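Local coordinates for cyclic nucleotide-binding domain (Methylobacillus flagellatus KT, PDB 3GYD), which binds cyclic AMP in a beta-roll domain and pairs with a second copy of itself, its cellular role being unsettled, at residues Glu36-Glu39 against Ile40-Ile44; Ala66-Arg69 against Asp70-Leu73; Ile114-Met117 against Ser118-Gly122; Leu164-Leu167 against Thr168-Arg172; Glu173-Asp176 against Arg177-Lys181. All blocks are in the same frame, centred on the assembly; numbering follows the deposited sequence.

Contact 1 of 5, residues Glu36-Glu39 against Ile40-Ile44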
# COMPACT_ATOMS: atom_id res chain seq x y z
N GLU B 36 -0.39 5.85 22.60
CA GLU B 36 -1.24 6.00 21.43
C GLU B 36 -0.55 5.38 20.18
O GLU B 36 -1.20 4.73 19.36
CB GLU B 36 -1.58 7.47 21.18
CG GLU B 36 -2.48 8.13 22.22
CD GLU B 36 -1.77 8.65 23.44
OE1 GLU B 36 -0.56 8.41 23.67
OE2 GLU B 36 -2.46 9.35 24.20
N ILE B 37 0.77 5.54 20.08
CA ILE B 37 1.56 5.09 18.94
C ILE B 37 1.68 3.57 19.00
O ILE B 37 1.52 2.90 17.96
CB ILE B 37 2.94 5.81 18.82
CG1 ILE B 37 2.74 7.27 18.34
CG2 ILE B 37 3.85 5.13 17.83
CD1 ILE B 37 3.90 8.15 18.63
N LEU B 38 1.88 3.04 20.19
CA LEU B 38 1.85 1.60 20.42
C LEU B 38 0.53 0.99 19.91
O LEU B 38 0.54 -0.01 19.19
CB LEU B 38 2.06 1.30 21.90
CG LEU B 38 2.00 -0.16 22.38
CD1 LEU B 38 3.27 -0.93 21.93
CD2 LEU B 38 1.79 -0.23 23.88
N GLU B 39 -0.59 1.62 20.24
CA GLU B 39 -1.88 1.13 19.78
C GLU B 39 -2.01 1.20 18.25
O GLU B 39 -2.53 0.28 17.62
CB GLU B 39 -3.01 1.90 20.46
CG GLU B 39 -4.40 1.36 20.13
CD GLU B 39 -5.48 1.86 21.08
OE1 GLU B 39 -5.25 2.84 21.82
OE2 GLU B 39 -6.57 1.23 21.10
N ILE B 40 -1.52 2.29 17.65
CA ILE B 40 -1.63 2.46 16.20
C ILE B 40 -0.85 1.34 15.50
O ILE B 40 -1.39 0.65 14.64
CB ILE B 40 -1.12 3.84 15.76
CG1 ILE B 40 -2.13 4.92 16.21
CG2 ILE B 40 -0.85 3.87 14.25
CD1 ILE B 40 -1.62 6.35 16.07
N VAL B 41 0.40 1.16 15.89
CA VAL B 41 1.26 0.23 15.16
C VAL B 41 0.86 -1.22 15.43
O VAL B 41 0.98 -2.07 14.55
CB VAL B 41 2.75 0.46 15.40
CG1 VAL B 41 3.18 1.93 14.97
CG2 VAL B 41 3.16 0.17 16.82
N ASN B 42 0.34 -1.50 16.63
CA ASN B 42 -0.05 -2.88 16.94
C ASN B 42 -1.40 -3.33 16.39
O ASN B 42 -1.83 -4.42 16.66
CB ASN B 42 0.17 -3.22 18.40
CG ASN B 42 1.62 -3.61 18.69
OD1 ASN B 42 2.32 -4.09 17.80
ND2 ASN B 42 2.04 -3.47 19.93
N LYS B 43 -2.03 -2.50 15.57
CA LYS B 43 -3.06 -2.98 14.64
C LYS B 43 -2.50 -3.89 13.53
O LYS B 43 -3.26 -4.51 12.78
CB LYS B 43 -3.74 -1.79 13.94
CG LYS B 43 -4.41 -0.76 14.88
CD LYS B 43 -5.38 -1.36 15.86
CE LYS B 43 -6.32 -0.26 16.30
NZ LYS B 43 -7.21 -0.64 17.40
N ILE B 44 -1.18 -3.98 13.44
CA ILE B 44 -0.54 -4.91 12.50
C ILE B 44 -1.08 -6.33 12.73
O ILE B 44 -1.29 -6.77 13.88
CB ILE B 44 1.02 -4.89 12.67
CG1 ILE B 44 1.72 -5.61 11.50
CG2 ILE B 44 1.44 -5.46 14.02
CD1 ILE B 44 3.22 -5.47 11.53

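Contact 2 of 5, residues Ala66-Arg69 against Asp70-Leu73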
# COMPACT_ATOMS: atom_id res chain seq x y z
N ALA B 66 0.49 20.09 17.57
CA ALA B 66 -0.94 20.36 17.71
C ALA B 66 -1.41 21.34 16.63
O ALA B 66 -0.87 22.45 16.50
CB ALA B 66 -1.24 20.96 19.12
N ALA B 67 -2.46 20.95 15.91
CA ALA B 67 -3.11 21.77 14.88
C ALA B 67 -4.44 22.26 15.44
O ALA B 67 -5.13 21.49 16.13
CB ALA B 67 -3.39 20.95 13.61
N PRO B 68 -4.84 23.49 15.09
CA PRO B 68 -6.18 23.94 15.43
C PRO B 68 -7.23 23.47 14.43
O PRO B 68 -6.89 22.93 13.35
CB PRO B 68 -6.04 25.46 15.33
CG PRO B 68 -5.11 25.62 14.18
CD PRO B 68 -4.10 24.52 14.34
N ARG B 69 -8.49 23.64 14.79
CA ARG B 69 -9.63 23.44 13.87
C ARG B 69 -9.37 24.21 12.60
O ARG B 69 -8.88 25.34 12.65
CB ARG B 69 -10.88 24.00 14.52
CG ARG B 69 -12.19 23.47 14.03
CD ARG B 69 -13.32 24.35 14.60
NE ARG B 69 -13.13 25.72 14.14
CZ ARG B 69 -13.79 26.32 13.14
NH1 ARG B 69 -14.78 25.74 12.49
NH2 ARG B 69 -13.45 27.57 12.83
N ASP B 70 -9.73 23.61 11.46
CA ASP B 70 -9.60 24.22 10.14
C ASP B 70 -8.15 24.38 9.74
O ASP B 70 -7.80 25.28 8.98
CB ASP B 70 -10.34 25.58 10.05
CG ASP B 70 -10.31 26.19 8.65
OD1 ASP B 70 -10.33 25.44 7.63
OD2 ASP B 70 -10.26 27.45 8.57
N CYS B 71 -7.29 23.53 10.23
CA CYS B 71 -5.92 23.61 9.80
C CYS B 71 -5.77 22.66 8.60
O CYS B 71 -6.13 21.50 8.71
CB CYS B 71 -5.00 23.21 10.93
SG CYS B 71 -3.33 23.14 10.43
N GLN B 72 -5.27 23.17 7.48
CA GLN B 72 -4.97 22.29 6.35
C GLN B 72 -3.62 21.58 6.56
O GLN B 72 -2.54 22.13 6.27
CB GLN B 72 -5.02 23.01 5.00
CG GLN B 72 -5.10 22.04 3.84
CD GLN B 72 -5.90 22.55 2.67
OE1 GLN B 72 -5.39 22.62 1.57
NE2 GLN B 72 -7.16 22.90 2.91
N LEU B 73 -3.72 20.35 7.07
CA LEU B 73 -2.57 19.51 7.35
C LEU B 73 -1.84 19.13 6.07
O LEU B 73 -0.60 19.19 6.01
CB LEU B 73 -3.01 18.26 8.12
CG LEU B 73 -3.74 18.51 9.43
CD1 LEU B 73 -4.22 17.20 10.08
CD2 LEU B 73 -2.88 19.35 10.41

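Contact 3 of 5, residues Ile114-Met117 against Ser118-Gly122. With CMP (adenosine-3',5'-cyclic-monophosphate), chain D.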
# COMPACT_ATOMS: atom_id res chain seq x y z
N ILE B 114 -2.13 9.28 7.89
CA ILE B 114 -2.39 10.03 6.62
C ILE B 114 -1.07 10.54 6.06
O ILE B 114 -0.12 10.64 6.78
CB ILE B 114 -3.42 11.21 6.75
CG1 ILE B 114 -2.97 12.27 7.77
CG2 ILE B 114 -4.84 10.65 7.08
CD1 ILE B 114 -3.80 13.59 7.72
N GLY B 115 -1.04 10.84 4.76
CA GLY B 115 0.16 11.31 4.09
C GLY B 115 1.17 10.23 3.72
O GLY B 115 2.27 10.54 3.23
N GLU B 116 0.81 8.96 3.95
CA GLU B 116 1.68 7.86 3.55
C GLU B 116 2.00 7.78 2.05
O GLU B 116 3.06 7.30 1.66
CB GLU B 116 1.10 6.53 4.04
CG GLU B 116 -0.04 5.99 3.23
CD GLU B 116 -1.37 6.68 3.45
OE1 GLU B 116 -1.54 7.53 4.38
OE2 GLU B 116 -2.27 6.31 2.72
N MSE B 117 1.06 8.18 1.19
CA MSE B 117 1.23 7.96 -0.24
C MSE B 117 2.42 8.72 -0.84
O MSE B 117 3.27 8.11 -1.46
CB MSE B 117 -0.08 8.18 -0.95
CG MSE B 117 -1.15 7.21 -0.56
SE MSE B 117 -2.90 7.66 -1.34
CE MSE B 117 -4.02 6.34 -0.39
N SER B 118 2.48 10.04 -0.66
CA SER B 118 3.57 10.85 -1.20
C SER B 118 4.87 10.51 -0.43
O SER B 118 5.96 10.56 -1.00
CB SER B 118 3.24 12.34 -1.05
OG SER B 118 2.09 12.71 -1.84
N MSE B 119 4.77 10.19 0.87
CA MSE B 119 5.98 9.82 1.62
C MSE B 119 6.64 8.60 0.97
O MSE B 119 7.87 8.52 0.82
CB MSE B 119 5.69 9.54 3.10
CG MSE B 119 6.94 9.52 3.90
SE MSE B 119 7.50 7.73 4.20
CE MSE B 119 6.83 7.88 5.85
N ILE B 120 5.80 7.67 0.56
CA ILE B 120 6.25 6.41 -0.05
C ILE B 120 6.71 6.57 -1.50
O ILE B 120 7.67 5.90 -1.90
CB ILE B 120 5.09 5.37 0.01
CG1 ILE B 120 4.92 4.89 1.44
CG2 ILE B 120 5.31 4.15 -0.96
CD1 ILE B 120 3.52 4.28 1.67
N ASP B 121 5.98 7.35 -2.30
CA ASP B 121 6.21 7.31 -3.75
C ASP B 121 6.73 8.61 -4.38
O ASP B 121 7.08 8.63 -5.55
CB ASP B 121 5.00 6.71 -4.53
CG ASP B 121 3.78 7.60 -4.57
OD1 ASP B 121 3.85 8.83 -4.26
OD2 ASP B 121 2.71 7.04 -4.94
N GLY B 122 6.78 9.68 -3.59
CA GLY B 122 7.29 10.97 -4.04
C GLY B 122 6.44 11.72 -5.07
O GLY B 122 6.91 12.70 -5.67
P CMP D . -1.02 11.54 0.42
O1P CMP D . 0.45 11.68 0.68
O2P CMP D . -1.47 11.39 -1.03
O5' CMP D . -1.74 12.93 0.93
C5' CMP D . -3.16 13.00 1.04
C4' CMP D . -3.60 11.81 1.89
O4' CMP D . -4.98 11.58 1.93
C3' CMP D . -3.12 10.45 1.37
O3' CMP D . -1.71 10.47 1.40
C2' CMP D . -3.85 9.52 2.31
O2' CMP D . -3.14 9.41 3.56
C1' CMP D . -5.16 10.29 2.54
N9 CMP D . -6.23 9.59 1.83
C8 CMP D . -6.37 9.57 0.51
N7 CMP D . -7.42 8.80 0.17
C5 CMP D . -7.96 8.33 1.29
C6 CMP D . -9.08 7.46 1.68
N6 CMP D . -9.89 6.93 0.73
N1 CMP D . -9.26 7.22 2.98
C2 CMP D . -8.48 7.74 3.97
N3 CMP D . -7.44 8.53 3.68
C4 CMP D . -7.16 8.86 2.41

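Contact 4 of 5, residues Leu164-Leu167 against Thr168-Arg172. With CMP (adenosine-3',5'-cyclic-monophosphate), chain D.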
# COMPACT_ATOMS: atom_id res chain seq x y z
N LEU B 164 1.43 -1.22 4.55
CA LEU B 164 0.80 -2.06 3.54
C LEU B 164 -0.64 -2.38 3.90
O LEU B 164 -1.53 -2.22 3.08
CB LEU B 164 1.61 -3.33 3.27
CG LEU B 164 2.87 -3.17 2.42
CD1 LEU B 164 3.83 -4.39 2.62
CD2 LEU B 164 2.56 -2.99 0.98
N GLN B 165 -0.85 -2.78 5.14
CA GLN B 165 -2.18 -3.14 5.64
C GLN B 165 -3.10 -1.93 5.77
O GLN B 165 -4.32 -2.04 5.56
CB GLN B 165 -2.00 -3.91 6.94
CG GLN B 165 -1.37 -5.28 6.69
CD GLN B 165 -1.03 -6.04 7.97
OE1 GLN B 165 -1.12 -5.49 9.07
NE2 GLN B 165 -0.67 -7.33 7.82
N LEU B 166 -2.53 -0.78 6.11
CA LEU B 166 -3.25 0.47 6.08
C LEU B 166 -3.78 0.67 4.67
O LEU B 166 -4.95 0.95 4.49
CB LEU B 166 -2.33 1.64 6.44
CG LEU B 166 -2.90 3.04 6.17
CD1 LEU B 166 -4.04 3.41 7.21
CD2 LEU B 166 -1.71 4.05 6.16
N LEU B 167 -2.92 0.51 3.67
CA LEU B 167 -3.34 0.79 2.28
C LEU B 167 -4.36 -0.24 1.74
O LEU B 167 -5.35 0.13 1.04
CB LEU B 167 -2.12 0.90 1.35
CG LEU B 167 -1.35 2.21 1.50
CD1 LEU B 167 0.08 2.07 0.88
CD2 LEU B 167 -2.14 3.37 0.80
N THR B 168 -4.16 -1.52 2.03
CA THR B 168 -5.09 -2.52 1.51
C THR B 168 -6.48 -2.34 2.15
O THR B 168 -7.51 -2.37 1.47
CB THR B 168 -4.55 -3.98 1.69
OG1 THR B 168 -4.43 -4.27 3.09
CG2 THR B 168 -3.14 -4.20 0.99
N ALA B 169 -6.51 -2.11 3.45
CA ALA B 169 -7.78 -1.85 4.14
C ALA B 169 -8.50 -0.61 3.57
O ALA B 169 -9.73 -0.63 3.37
CB ALA B 169 -7.57 -1.73 5.64
N ARG B 170 -7.72 0.44 3.30
CA ARG B 170 -8.22 1.69 2.78
C ARG B 170 -8.75 1.48 1.37
O ARG B 170 -9.81 2.00 1.01
CB ARG B 170 -7.08 2.73 2.81
CG ARG B 170 -7.47 4.20 2.56
CD ARG B 170 -6.34 5.07 3.15
NE ARG B 170 -6.55 5.37 4.58
CZ ARG B 170 -5.68 6.07 5.32
NH1 ARG B 170 -4.52 6.46 4.80
NH2 ARG B 170 -5.93 6.33 6.58
N PHE B 171 -8.04 0.67 0.60
CA PHE B 171 -8.44 0.40 -0.78
C PHE B 171 -9.76 -0.39 -0.77
O PHE B 171 -10.68 -0.05 -1.52
CB PHE B 171 -7.34 -0.37 -1.55
CG PHE B 171 -7.48 -0.31 -3.06
CD1 PHE B 171 -8.31 -1.17 -3.73
CD2 PHE B 171 -6.78 0.61 -3.81
CE1 PHE B 171 -8.44 -1.09 -5.12
CE2 PHE B 171 -6.90 0.70 -5.17
CZ PHE B 171 -7.72 -0.15 -5.83
N ARG B 172 -9.86 -1.42 0.07
CA ARG B 172 -11.08 -2.24 0.14
C ARG B 172 -12.29 -1.43 0.62
O ARG B 172 -13.39 -1.58 0.06
CB ARG B 172 -10.92 -3.47 1.08
CG ARG B 172 -9.95 -4.54 0.62
CD ARG B 172 -9.76 -5.62 1.72
NE ARG B 172 -8.63 -6.51 1.55
CZ ARG B 172 -8.65 -7.60 0.78
NH1 ARG B 172 -9.72 -7.91 0.06
NH2 ARG B 172 -7.59 -8.40 0.72
P CMP D . -1.02 11.54 0.42
O1P CMP D . 0.45 11.68 0.68
O2P CMP D . -1.47 11.39 -1.03
O5' CMP D . -1.74 12.93 0.93
C5' CMP D . -3.16 13.00 1.04
C4' CMP D . -3.60 11.81 1.89
O4' CMP D . -4.98 11.58 1.93
C3' CMP D . -3.12 10.45 1.37
O3' CMP D . -1.71 10.47 1.40
C2' CMP D . -3.85 9.52 2.31
O2' CMP D . -3.14 9.41 3.56
C1' CMP D . -5.16 10.29 2.54
N9 CMP D . -6.23 9.59 1.83
C8 CMP D . -6.37 9.57 0.51
N7 CMP D . -7.42 8.80 0.17
C5 CMP D . -7.96 8.33 1.29
C6 CMP D . -9.08 7.46 1.68
N6 CMP D . -9.89 6.93 0.73
N1 CMP D . -9.26 7.22 2.98
C2 CMP D . -8.48 7.74 3.97
N3 CMP D . -7.44 8.53 3.68
C4 CMP D . -7.16 8.86 2.41

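Contact 5 of 5, residues Glu173-Asp176 against Arg177-Lys181. With CMP (adenosine-3',5'-cyclic-monophosphate), chain D.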
# COMPACT_ATOMS: atom_id res chain seq x y z
N GLU B 173 -12.09 -0.64 1.66
CA GLU B 173 -13.17 0.16 2.24
C GLU B 173 -13.64 1.20 1.23
O GLU B 173 -14.85 1.39 1.00
CB GLU B 173 -12.69 0.84 3.52
CG GLU B 173 -13.80 1.60 4.29
CD GLU B 173 -14.15 2.99 3.71
OE1 GLU B 173 -13.23 3.69 3.22
OE2 GLU B 173 -15.35 3.40 3.77
N SER B 174 -12.67 1.88 0.63
CA SER B 174 -12.97 2.99 -0.25
C SER B 174 -13.68 2.53 -1.47
O SER B 174 -14.65 3.17 -1.90
CB SER B 174 -11.72 3.80 -0.60
OG SER B 174 -11.19 4.38 0.60
N TYR B 175 -13.26 1.41 -2.04
CA TYR B 175 -13.89 0.97 -3.25
C TYR B 175 -15.18 0.17 -3.01
O TYR B 175 -16.01 0.13 -3.90
CB TYR B 175 -12.88 0.36 -4.25
CG TYR B 175 -12.09 1.48 -4.94
CD1 TYR B 175 -12.69 2.27 -5.92
CD2 TYR B 175 -10.78 1.78 -4.58
CE1 TYR B 175 -12.00 3.31 -6.53
CE2 TYR B 175 -10.07 2.82 -5.20
CZ TYR B 175 -10.69 3.58 -6.18
OH TYR B 175 -10.03 4.63 -6.79
N ASP B 176 -15.40 -0.36 -1.81
CA ASP B 176 -16.73 -0.87 -1.45
C ASP B 176 -17.76 0.28 -1.40
O ASP B 176 -18.92 0.10 -1.74
CB ASP B 176 -16.72 -1.55 -0.08
CG ASP B 176 -16.04 -2.94 -0.09
OD1 ASP B 176 -15.79 -3.51 -1.19
OD2 ASP B 176 -15.76 -3.47 1.02
N ARG B 177 -17.32 1.44 -0.96
CA ARG B 177 -18.14 2.64 -0.84
C ARG B 177 -18.35 3.34 -2.20
O ARG B 177 -19.47 3.75 -2.54
CB ARG B 177 -17.42 3.56 0.14
CG ARG B 177 -18.10 4.82 0.53
CD ARG B 177 -17.63 5.25 1.94
NE ARG B 177 -16.18 5.25 2.14
CZ ARG B 177 -15.36 6.18 1.67
NH1 ARG B 177 -15.83 7.16 0.91
NH2 ARG B 177 -14.05 6.12 1.94
N ILE B 178 -17.28 3.46 -2.97
CA ILE B 178 -17.27 4.28 -4.18
C ILE B 178 -17.77 3.57 -5.43
O ILE B 178 -18.47 4.17 -6.23
CB ILE B 178 -15.85 4.82 -4.44
CG1 ILE B 178 -15.52 5.95 -3.46
CG2 ILE B 178 -15.68 5.23 -5.92
CD1 ILE B 178 -14.00 6.17 -3.31
N LEU B 179 -17.40 2.30 -5.64
CA LEU B 179 -17.78 1.62 -6.89
C LEU B 179 -19.28 1.60 -7.15
O LEU B 179 -19.71 1.81 -8.29
CB LEU B 179 -17.22 0.18 -6.98
CG LEU B 179 -15.70 0.14 -7.13
CD1 LEU B 179 -15.26 -1.33 -7.16
CD2 LEU B 179 -15.22 0.87 -8.39
N PRO B 180 -20.09 1.37 -6.10
CA PRO B 180 -21.55 1.37 -6.32
C PRO B 180 -22.13 2.73 -6.75
O PRO B 180 -23.25 2.78 -7.22
CB PRO B 180 -22.11 0.94 -4.96
CG PRO B 180 -20.97 0.23 -4.29
CD PRO B 180 -19.77 1.04 -4.70
N LYS B 181 -21.36 3.80 -6.60
CA LYS B 181 -21.79 5.14 -6.99
C LYS B 181 -21.31 5.51 -8.40
O LYS B 181 -21.54 6.62 -8.85
CB LYS B 181 -21.28 6.16 -5.97
CG LYS B 181 -21.81 5.92 -4.57
CD LYS B 181 -21.08 6.75 -3.55
CE LYS B 181 -21.71 6.57 -2.18
NZ LYS B 181 -21.30 5.26 -1.60
P CMP D . -1.02 11.54 0.42
O1P CMP D . 0.45 11.68 0.68
O2P CMP D . -1.47 11.39 -1.03
O5' CMP D . -1.74 12.93 0.93
C5' CMP D . -3.16 13.00 1.04
C4' CMP D . -3.60 11.81 1.89
O4' CMP D . -4.98 11.58 1.93
C3' CMP D . -3.12 10.45 1.37
O3' CMP D . -1.71 10.47 1.40
C2' CMP D . -3.85 9.52 2.31
O2' CMP D . -3.14 9.41 3.56
C1' CMP D . -5.16 10.29 2.54
N9 CMP D . -6.23 9.59 1.83
C8 CMP D . -6.37 9.57 0.51
N7 CMP D . -7.42 8.80 0.17
C5 CMP D . -7.96 8.33 1.29
C6 CMP D . -9.08 7.46 1.68
N6 CMP D . -9.89 6.93 0.73
N1 CMP D . -9.26 7.22 2.98
C2 CMP D . -8.48 7.74 3.97
N3 CMP D . -7.44 8.53 3.68
C4 CMP D . -7.16 8.86 2.41

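Contact 1 of 5, residues Glu36-Glu39 against Ile40-Ile44
Leu38 lays its CD1 methyl against the amide nitrogen ND2 of Asn42, 3.5 Å away, one helical turn further on; the two side chains slant across each other. The leucine branch gets there because CG stands opposite the backbone N (chi1 178°), which swings it along the helix toward its C-terminal end. The amide itself is anchored elsewhere, since OD1 of Asn42 accepts a hydrogen bond from the backbone N of Phe50. On another side of the helix, Ile37 CG2 and Val41 CG1 make a looser apolar pair at 4.3 Å, and both residues face inward, Val41 onto Val55 of helix 52-60 and Ile37 onto Cys59 of the same helix and onto Leu85 and Leu87 of strand 82-88. Toward solvent, the extended chain of Glu39 and the bent chain of Lys43 run alongside each other in the same direction. Their ends, OE2 of Glu39 and NZ of Lys43, stay 4.2 Å apart, too far for a salt bridge, though the opposite charges may still attract. Beneath the side chains the last helical bonds run from Ile40 N to Glu36 O (3.0 Å), Val41 N to Ile37 O (2.9 Å) and Asn42 N to Leu38 O (3.0 Å). Asn42 then leaves helical geometry, and a type I turn from Val41 to Ile44 closes the C-terminal end of helix 34-41, packed beside the beta roll of this cyclic nucleotide-binding domain.

Contact 2 of 5, residues Ala66-Arg69 against Asp70-Leu73
Ala67 and Cys71 meet across a type II beta turn, Pro68 to Cys71, that carries the chain from strand 63-67 of one sheet of the beta roll into strand 71-74 of the other. Its polar part is slight: the closing bond from Cys71 N to Pro68 O is long and bent, 3.2 Å with an N-H...O angle of 122°, and therefore weak. The last two residues of the turn, Asp70 and Cys71, both face Ala131 of strand 128-131 and form a G1 beta bulge overlapping the turn, Asp70 taking the positive phi of 68° at its first position. Arg69 and Asp70, at the corner, are exposed, and their charged ends stay apart.

The apolar contacts lie on the inner side. Ala67 CB is the shared surface, touched by Cys71 SG at 3.9 Å and by a methyl of Leu73; Ala67 and Leu73 also both rest on Phe137 of strand 135-141. Cys71 CB lies 3.8 Å from CD of the Pro68 ring, while its sulfur, placed opposite the backbone N (chi1 175°), reaches back toward the alanine. The tightest of these apolar approaches is a meeting of two methyls, Leu73 CD2 and Ala67 CB, 3.6 Å apart.

Contact 3 of 5, residues Ile114-Met117 against Ser118-Gly122
Glu116 sets its CB 4.1 Å from CD1 of Ile120, one turn along the short helix 116-121, while its carboxylate folds back to the ligand. That fold comes from chi1 of 77°, which places CG between the backbone N and carbonyl carbon, and from a second bend at chi2. OE1 thereby accepts the ribose hydroxyl O2' of cyclic AMP at 2.6 Å, and OE2 is held by a salt bridge to Arg170. The same O2' accepts from the backbone N of Gly115 at 2.8 Å, so one ribose oxygen is held by two bonds, as donor and as acceptor. At the phosphate, Ser118 N gives an almost straight bond to O1P (2.9 Å, 169°). Met117, here selenomethionine, runs extended along the nucleotide, its CB 3.5 Å from O2P and its SE beside C3'.

The ligand side is thus dense and buried, whereas Gly122, with positive phi, ends the helix in an exposed position. Asp121 just before it is not left to solvent: OD2 takes Thr168 OG1 and Arg172 NE of the second subunit, and OD1 takes Met123 N. Along the backbone the helix opens with a weak bond, Met119 N to Gly115 O at 3.5 Å, and firms toward Asp121, whose N lies 2.9 Å from Met117 O. Gly115 at the N-cap, a backbone N-H turned to the phosphate, a glutamate on the ribose hydroxyl and Arg125 also bonding the nucleotide are features of the phosphate-binding cassette characteristic of cyclic nucleotide-binding domains.

Contact 4 of 5, residues Leu164-Leu167 against Thr168-Arg172
The guanidinium of Arg170 is sandwiched: over one face, offset toward its rim, lies the CD1 methyl of Leu166, 3.5 Å from NH2, and over the opposite face the adenine of cyclic AMP, with N3 above its centre. NE approaches adenine C2 most closely, at 3.1 Å, and CG and CD continue the contact along the base toward N1. NH2 is also bonded to Ile113 O, which with the two covered faces restricts the rotation of the group. Leu166 and Arg170 project the same way, side by side; chi1 of 168° in the leucine and -168° in the arginine directs each side chain in the same sense, and the arginine's bend at chi3 (-88°) sets its plane against the base. This stretch belongs to the long C-terminal helix 153-178, which in the cyclic nucleotide-binding fold lies across the mouth of the pocket and here also pairs with the second subunit. Helical bonds stay regular throughout: Thr168 N to Leu164 O is 2.9 Å, and Phe171 N to Leu167 O is 2.8 Å. On the subunit-facing side, Arg172 NH1 is hydrogen-bonded to Pro124 O of the second subunit. Gln165 NE2 is bonded to Lys45 O of its own chain and to Ile120 O of the second subunit, and Phe171 meets its own counterpart there edge-to-face.

Contact 5 of 5, residues Glu173-Asp176 against Arg177-Lys181
Glu173 and Arg177 both carry CG opposite the backbone N (chi1 -174° and -175°), and bends at chi2 of the glutamate and chi3 of the arginine fold their charged ends together. The salt bridge is side-on and two-pronged: NE of Arg177 reaches OE2 of Glu173 at 2.6 Å, and NH2 reaches OE1 at 2.9 Å, both on the syn side of the carboxylate. The carboxylate lies at the guanidinium edge, the two planes only 21° apart, and NH1 remains turned to Ile105 O and to Leu186 O of the second subunit.

Beside this pair, Ser174 OG accepts adenine N6 of cyclic AMP at 2.9 Å and is also bonded to Arg170 O. Tyr175 points elsewhere: its CD1 touches Leu179 CD2 at 3.8 Å, and CE1 lies 4.2 Å from CG2 of Ile178. Its hydroxyl bonds to Ser174 OG of the second subunit, and Tyr175 of that subunit bonds to the nucleotide held here. Near the end, Lys181 NZ folds back to Arg177 O at 2.6 Å. The segments lie on the C-terminal part of helix 153-178, with 3-10 geometry at 179-181, beside strand 103-109 of their own chain and against the second subunit.

In the fold
Contacts 3 and 4 are the buried ones, joined by the salt bridge between Glu116 and Arg170; contacts 1, 2 and 5 are only partly buried. Contacts 4 and 5 share helix 153-178, and with contact 3 they surround cyclic AMP and meet the second subunit, so charged and polar groups work beside apolar ones: contact 3 serves ribose and phosphate, contacts 4 and 5 the base. Contact 1, a helix end held mainly by backbone bonds, with one apolar pair, touches contact 4 through Ile44 and Gln165. Contact 2, a turn between the sheets relying on small apolar groups, lies across the chain's centre from contact 4, centres about 25 Å apart, and comes closest to contact 3 without touching it.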